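Local structure of xyloglucan-specific endo-beta-1,4-glucanase BoGH9A (Bacteroides ovatus, 6DHT) at residues A[295-300]-A[347-352]; A[480-485]-A[491-496]. The protein cleaves internal beta-1,4-glucosidic linkages in the backbone of xyloglucan, releasing xyloglucan oligosaccharides. All coordinates share one frame; numbering follows the deposited sequence.

Contact 1: A[295-300]-A[347-352]; sequences RALLAA and SELYFS
Leu297 and Leu349 meet at single methyl groups, CD1 of Leu297 lying 4.0 Å from CD2 of Leu349, and the small residues Ala300 and Ser352 complete an entirely apolar junction. Leu297 holds CG opposite its own N (chi1 -174°), which carries CD1 across the gap although its CB does not head for the other helix; the same methyl also rests 4.0 Å from CB of Ser352. From helix 339-353, Leu349 turns CG opposite its carbonyl carbon instead (chi1 -81°), bringing CD2 to within 4.1 Å of Ala300 CB as well. The two leucine side chains meet obliquely rather than alongside. The helices run roughly antiparallel but strongly inclined, 133° between their directions, and their axes stay 11.5 Å apart at closest approach, so the leucine branches do the bridging while Ala300 and Ser352 contribute only CB. The hydroxyl of Ser352 is bonded to Ala276 O and Arg280. Both helices belong to the (alpha/alpha)6-barrel catalytic domain of glycosyl hydrolase family 9, here away from the annotated sites. Helix 265-281, which carries Ala276 and Arg280, also touches Leu297 through Ser279 and thus borders both 292-309 and 339-353; Tyr358 of helix 356-364 packs against Leu349.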
loop_
_atom_site.group_PDB
_atom_site.type_symbol
_atom_site.label_atom_id
_atom_site.label_comp_id
_atom_site.label_asym_id
_atom_site.label_seq_id
_atom_site.Cartn_x
_atom_site.Cartn_y
_atom_site.Cartn_z
ATOM N N ARG A 295 8.397 24.757 4.475
ATOM C CA ARG A 295 9.270 24.333 3.387
ATOM C C ARG A 295 8.550 23.442 2.369
ATOM O O ARG A 295 8.730 23.579 1.166
ATOM C CB ARG A 295 10.484 23.609 3.968
ATOM C CG ARG A 295 11.453 23.139 2.943
ATOM C CD ARG A 295 12.688 22.531 3.571
ATOM N NE ARG A 295 13.626 22.116 2.527
ATOM C CZ ARG A 295 14.633 21.268 2.706
ATOM N NH1 ARG A 295 14.841 20.709 3.898
ATOM N NH2 ARG A 295 15.413 20.966 1.675
ATOM N N ALA A 296 7.716 22.526 2.857
ATOM C CA ALA A 296 7.010 21.602 1.969
ATOM C C ALA A 296 6.074 22.344 1.042
ATOM O O ALA A 296 5.989 22.056 -0.146
ATOM C CB ALA A 296 6.215 20.602 2.795
ATOM N N LEU A 297 5.355 23.319 1.594
ATOM C CA LEU A 297 4.395 24.051 0.782
ATOM C C LEU A 297 5.103 24.897 -0.293
ATOM O O LEU A 297 4.713 24.895 -1.462
ATOM C CB LEU A 297 3.479 24.913 1.660
ATOM C CG LEU A 297 2.363 25.603 0.887
ATOM C CD1 LEU A 297 1.445 24.605 0.200
ATOM C CD2 LEU A 297 1.581 26.520 1.816
ATOM N N LEU A 298 6.183 25.555 0.087
ATOM C CA LEU A 298 6.947 26.346 -0.879
ATOM C C LEU A 298 7.467 25.449 -1.987
ATOM O O LEU A 298 7.337 25.749 -3.175
ATOM C CB LEU A 298 8.121 27.036 -0.182
ATOM C CG LEU A 298 7.763 28.253 0.672
ATOM C CD1 LEU A 298 8.936 28.677 1.545
ATOM C CD2 LEU A 298 7.330 29.398 -0.214
ATOM N N ALA A 299 7.983 24.281 -1.602
ATOM C CA ALA A 299 8.513 23.322 -2.558
ATOM C C ALA A 299 7.437 22.794 -3.493
ATOM O O ALA A 299 7.657 22.602 -4.691
ATOM C CB ALA A 299 9.165 22.164 -1.823
ATOM N N ALA A 300 6.261 22.528 -2.920
ATOM C CA ALA A 300 5.135 22.041 -3.704
ATOM C C ALA A 300 4.712 23.000 -4.805
ATOM O O ALA A 300 4.466 22.590 -5.933
ATOM C CB ALA A 300 3.940 21.774 -2.779
ATOM N N SER A 347 -5.714 19.625 -6.332
ATOM C CA SER A 347 -6.635 19.461 -5.192
ATOM C C SER A 347 -5.921 19.697 -3.860
ATOM O O SER A 347 -6.380 20.477 -3.030
ATOM C CB SER A 347 -7.301 18.088 -5.207
ATOM O OG SER A 347 -8.153 17.954 -6.319
ATOM N N GLU A 348 -4.761 19.067 -3.667
ATOM C CA GLU A 348 -4.022 19.268 -2.442
ATOM C C GLU A 348 -3.613 20.725 -2.276
ATOM O O GLU A 348 -3.644 21.232 -1.179
ATOM C CB GLU A 348 -2.789 18.348 -2.398
ATOM C CG GLU A 348 -3.085 16.858 -2.369
ATOM C CD GLU A 348 -3.650 16.366 -1.024
ATOM O OE1 GLU A 348 -3.876 17.169 -0.072
ATOM O OE2 GLU A 348 -3.877 15.134 -0.922
ATOM N N LEU A 349 -3.146 21.346 -3.359
ATOM C CA LEU A 349 -2.731 22.739 -3.267
ATOM C C LEU A 349 -3.906 23.658 -2.954
ATOM O O LEU A 349 -3.769 24.583 -2.175
ATOM C CB LEU A 349 -1.998 23.173 -4.538
ATOM C CG LEU A 349 -0.527 22.715 -4.508
ATOM C CD1 LEU A 349 0.087 22.674 -5.892
ATOM C CD2 LEU A 349 0.317 23.551 -3.542
ATOM N N TYR A 350 -5.065 23.364 -3.526
ATOM C CA TYR A 350 -6.268 24.105 -3.160
ATOM C C TYR A 350 -6.575 23.976 -1.665
ATOM O O TYR A 350 -6.883 24.971 -0.992
ATOM C CB TYR A 350 -7.462 23.637 -3.972
ATOM C CG TYR A 350 -8.784 24.326 -3.643
ATOM C CD1 TYR A 350 -8.870 25.715 -3.558
ATOM C CD2 TYR A 350 -9.947 23.593 -3.453
ATOM C CE1 TYR A 350 -10.079 26.348 -3.277
ATOM C CE2 TYR A 350 -11.153 24.218 -3.195
ATOM C CZ TYR A 350 -11.212 25.595 -3.102
ATOM O OH TYR A 350 -12.416 26.219 -2.837
ATOM N N PHE A 351 -6.522 22.764 -1.122
ATOM C CA PHE A 351 -6.864 22.597 0.290
ATOM C C PHE A 351 -5.806 23.162 1.229
ATOM O O PHE A 351 -6.131 23.642 2.311
ATOM C CB PHE A 351 -7.199 21.131 0.606
ATOM C CG PHE A 351 -8.478 20.679 -0.056
ATOM C CD1 PHE A 351 -9.667 21.377 0.161
ATOM C CD2 PHE A 351 -8.494 19.602 -0.913
ATOM C CE1 PHE A 351 -10.824 21.003 -0.469
ATOM C CE2 PHE A 351 -9.658 19.216 -1.546
ATOM C CZ PHE A 351 -10.830 19.913 -1.317
ATOM N N SER A 352 -4.552 23.186 0.799
ATOM C CA SER A 352 -3.507 23.771 1.630
ATOM C C SER A 352 -3.382 25.304 1.544
ATOM O O SER A 352 -2.932 25.913 2.500
ATOM C CB SER A 352 -2.158 23.163 1.297
ATOM O OG SER A 352 -2.195 21.756 1.556
#

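Contact 2: A[480-485]-A[491-496]; sequences TGFCYV and KSPKHP
Cys483 N donates to Lys491 O at 2.8 Å, a backbone bond that meets the acceptor almost head-on, with a C=O...N angle of 163°. The second polar link comes from a side chain: Lys491 NZ reaches Thr480 O at 3.1 Å, tilted 20° from the carbonyl plane. Lys491 spans that distance because its chain is extended from CB to NZ. Two CA-H...O contacts reinforce the pairing, one of them from Ser492 CA to Cys483 O at 3.2 Å. Within 480-485, Thr480 OG1 accepts from Phe482 N in an ST turn, which shapes the backbone leading into the aromatic residue.

On its way to Thr480, the lysine lays CE over one face of the Phe482 ring, 3.7 Å from the centroid, in a CH-pi contact. The peptide carbon of Ser492 instead lies at the ring's edge, near its plane. Replacing Phe482 by an alanine is likely to strip the lysine methylenes of the ring face they lie on and let NZ swing away from Thr480 O. Pro493 adds its CD, 3.2 Å from Cys483 O.

Tyr537 meets both Phe482 and Tyr484 edge-to-face. Asp539, a predicted active-site residue, accepts from the backbone N of Lys494 and His495, and its side chain is about 4 Å from that of Pro493, so the contact lies next to the predicted active site. Gln22, from the Ig-like N-terminal region, bonds Gly481 O and Lys491 N. Along the chain, both segments belong to the loop connecting helices 461-474 and 499-503, with Tyr484 bonded through its backbone to Ile474 at the end of the former.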
loop_
_atom_site.group_PDB
_atom_site.type_symbol
_atom_site.label_atom_id
_atom_site.label_comp_id
_atom_site.label_asym_id
_atom_site.label_seq_id
_atom_site.Cartn_x
_atom_site.Cartn_y
_atom_site.Cartn_z
ATOM N N THR A 480 -4.726 -20.681 -2.656
ATOM C CA THR A 480 -3.419 -21.281 -2.339
ATOM C C THR A 480 -3.294 -21.637 -0.865
ATOM O O THR A 480 -2.487 -22.507 -0.498
ATOM C CB THR A 480 -2.240 -20.368 -2.717
ATOM O OG1 THR A 480 -2.298 -19.187 -1.894
ATOM C CG2 THR A 480 -2.313 -19.986 -4.151
ATOM N N GLY A 481 -4.057 -20.965 -0.004
ATOM C CA GLY A 481 -3.917 -21.143 1.431
ATOM C C GLY A 481 -2.825 -20.313 2.098
ATOM O O GLY A 481 -2.557 -20.483 3.273
ATOM N N PHE A 482 -2.191 -19.423 1.354
ATOM C CA PHE A 482 -1.211 -18.506 1.952
ATOM C C PHE A 482 -1.879 -17.293 2.575
ATOM O O PHE A 482 -2.818 -16.744 2.016
ATOM C CB PHE A 482 -0.241 -17.983 0.912
ATOM C CG PHE A 482 0.893 -18.920 0.609
ATOM C CD1 PHE A 482 0.738 -19.951 -0.305
ATOM C CD2 PHE A 482 2.110 -18.765 1.235
ATOM C CE1 PHE A 482 1.805 -20.812 -0.591
ATOM C CE2 PHE A 482 3.168 -19.607 0.968
ATOM C CZ PHE A 482 3.021 -20.651 0.048
ATOM N N CYS A 483 -1.385 -16.924 3.748
ATOM C CA CYS A 483 -1.494 -15.560 4.228
ATOM C C CYS A 483 -0.349 -14.848 3.549
ATOM O O CYS A 483 0.808 -15.177 3.801
ATOM C CB CYS A 483 -1.318 -15.527 5.726
ATOM S SG CYS A 483 -1.099 -13.874 6.400
ATOM N N TYR A 484 -0.664 -13.913 2.661
ATOM C CA TYR A 484 0.319 -13.345 1.742
ATOM C C TYR A 484 1.166 -12.199 2.314
ATOM O O TYR A 484 1.711 -11.403 1.578
ATOM C CB TYR A 484 -0.373 -12.875 0.454
ATOM C CG TYR A 484 -0.918 -13.958 -0.468
ATOM C CD1 TYR A 484 -0.056 -14.693 -1.271
ATOM C CD2 TYR A 484 -2.269 -14.166 -0.597
ATOM C CE1 TYR A 484 -0.544 -15.615 -2.158
ATOM C CE2 TYR A 484 -2.785 -15.105 -1.484
ATOM C CZ TYR A 484 -1.903 -15.830 -2.256
ATOM O OH TYR A 484 -2.397 -16.767 -3.159
ATOM N N VAL A 485 1.301 -12.161 3.631
ATOM C CA VAL A 485 2.079 -11.133 4.305
ATOM C C VAL A 485 3.181 -11.828 5.097
ATOM O O VAL A 485 2.901 -12.698 5.932
ATOM C CB VAL A 485 1.217 -10.327 5.285
ATOM C CG1 VAL A 485 2.064 -9.236 5.926
ATOM C CG2 VAL A 485 0.044 -9.670 4.563
ATOM N N LYS A 491 0.564 -19.924 7.322
ATOM C CA LYS A 491 1.334 -20.306 6.149
ATOM C C LYS A 491 1.536 -19.029 5.357
ATOM O O LYS A 491 0.615 -18.559 4.694
ATOM C CB LYS A 491 0.588 -21.360 5.335
ATOM C CG LYS A 491 1.279 -21.752 4.068
ATOM C CD LYS A 491 0.439 -22.754 3.314
ATOM C CE LYS A 491 0.908 -22.928 1.924
ATOM N NZ LYS A 491 -0.134 -23.644 1.138
ATOM N N SER A 492 2.724 -18.463 5.472
ATOM C CA SER A 492 3.027 -17.175 4.860
ATOM C C SER A 492 4.323 -17.271 4.032
ATOM O O SER A 492 5.063 -18.253 4.146
ATOM C CB SER A 492 3.153 -16.099 5.934
ATOM O OG SER A 492 4.115 -16.480 6.912
ATOM N N PRO A 493 4.613 -16.300 3.169
ATOM C CA PRO A 493 5.808 -16.422 2.318
ATOM C C PRO A 493 7.106 -16.419 3.120
ATOM O O PRO A 493 7.352 -15.534 3.933
ATOM C CB PRO A 493 5.725 -15.208 1.398
ATOM C CG PRO A 493 4.280 -14.743 1.501
ATOM C CD PRO A 493 3.882 -15.048 2.891
ATOM N N LYS A 494 7.945 -17.424 2.885
ATOM C CA LYS A 494 9.237 -17.521 3.552
ATOM C C LYS A 494 10.406 -17.155 2.620
ATOM O O LYS A 494 11.561 -17.028 3.071
ATOM C CB LYS A 494 9.406 -18.963 4.041
ATOM C CG LYS A 494 8.416 -19.397 5.104
ATOM C CD LYS A 494 8.651 -18.661 6.418
ATOM C CE LYS A 494 7.534 -18.914 7.423
ATOM N NZ LYS A 494 7.545 -20.289 7.983
ATOM N N HIS A 495 10.101 -16.925 1.341
ATOM C CA HIS A 495 11.130 -16.705 0.311
ATOM C C HIS A 495 10.834 -15.530 -0.610
ATOM O O HIS A 495 10.895 -15.647 -1.819
ATOM C CB HIS A 495 11.288 -17.999 -0.511
ATOM C CG HIS A 495 11.696 -19.163 0.327
ATOM N ND1 HIS A 495 12.974 -19.294 0.832
ATOM C CD2 HIS A 495 10.980 -20.191 0.830
ATOM C CE1 HIS A 495 13.030 -20.382 1.581
ATOM N NE2 HIS A 495 11.842 -20.959 1.580
ATOM N N PRO A 496 10.482 -14.371 -0.041
ATOM C CA PRO A 496 10.135 -13.255 -0.917
ATOM C C PRO A 496 11.254 -12.807 -1.837
ATOM O O PRO A 496 12.432 -12.921 -1.506
ATOM C CB PRO A 496 9.771 -12.128 0.078
ATOM C CG PRO A 496 10.548 -12.493 1.309
ATOM C CD PRO A 496 10.492 -13.984 1.377
#

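Contact 1 and contact 2 lie on opposite sides of the chain's centre, their own centres 40 Å apart and their nearest atoms about 26 Å apart, yet both fall in the glycosyl hydrolase family 9 range, whose fold is an (alpha/alpha)6 barrel. They follow one another along the chain: the pairing of helices 292-309 and 339-353 is closed before the loop holding 480-485 and 491-496 begins. In this protein the two show different uses of the fold. Contact 1 joins helices of the scaffold, remote from the annotated sites, whereas contact 2 folds a connecting loop back on itself close to predicted catalytic residues.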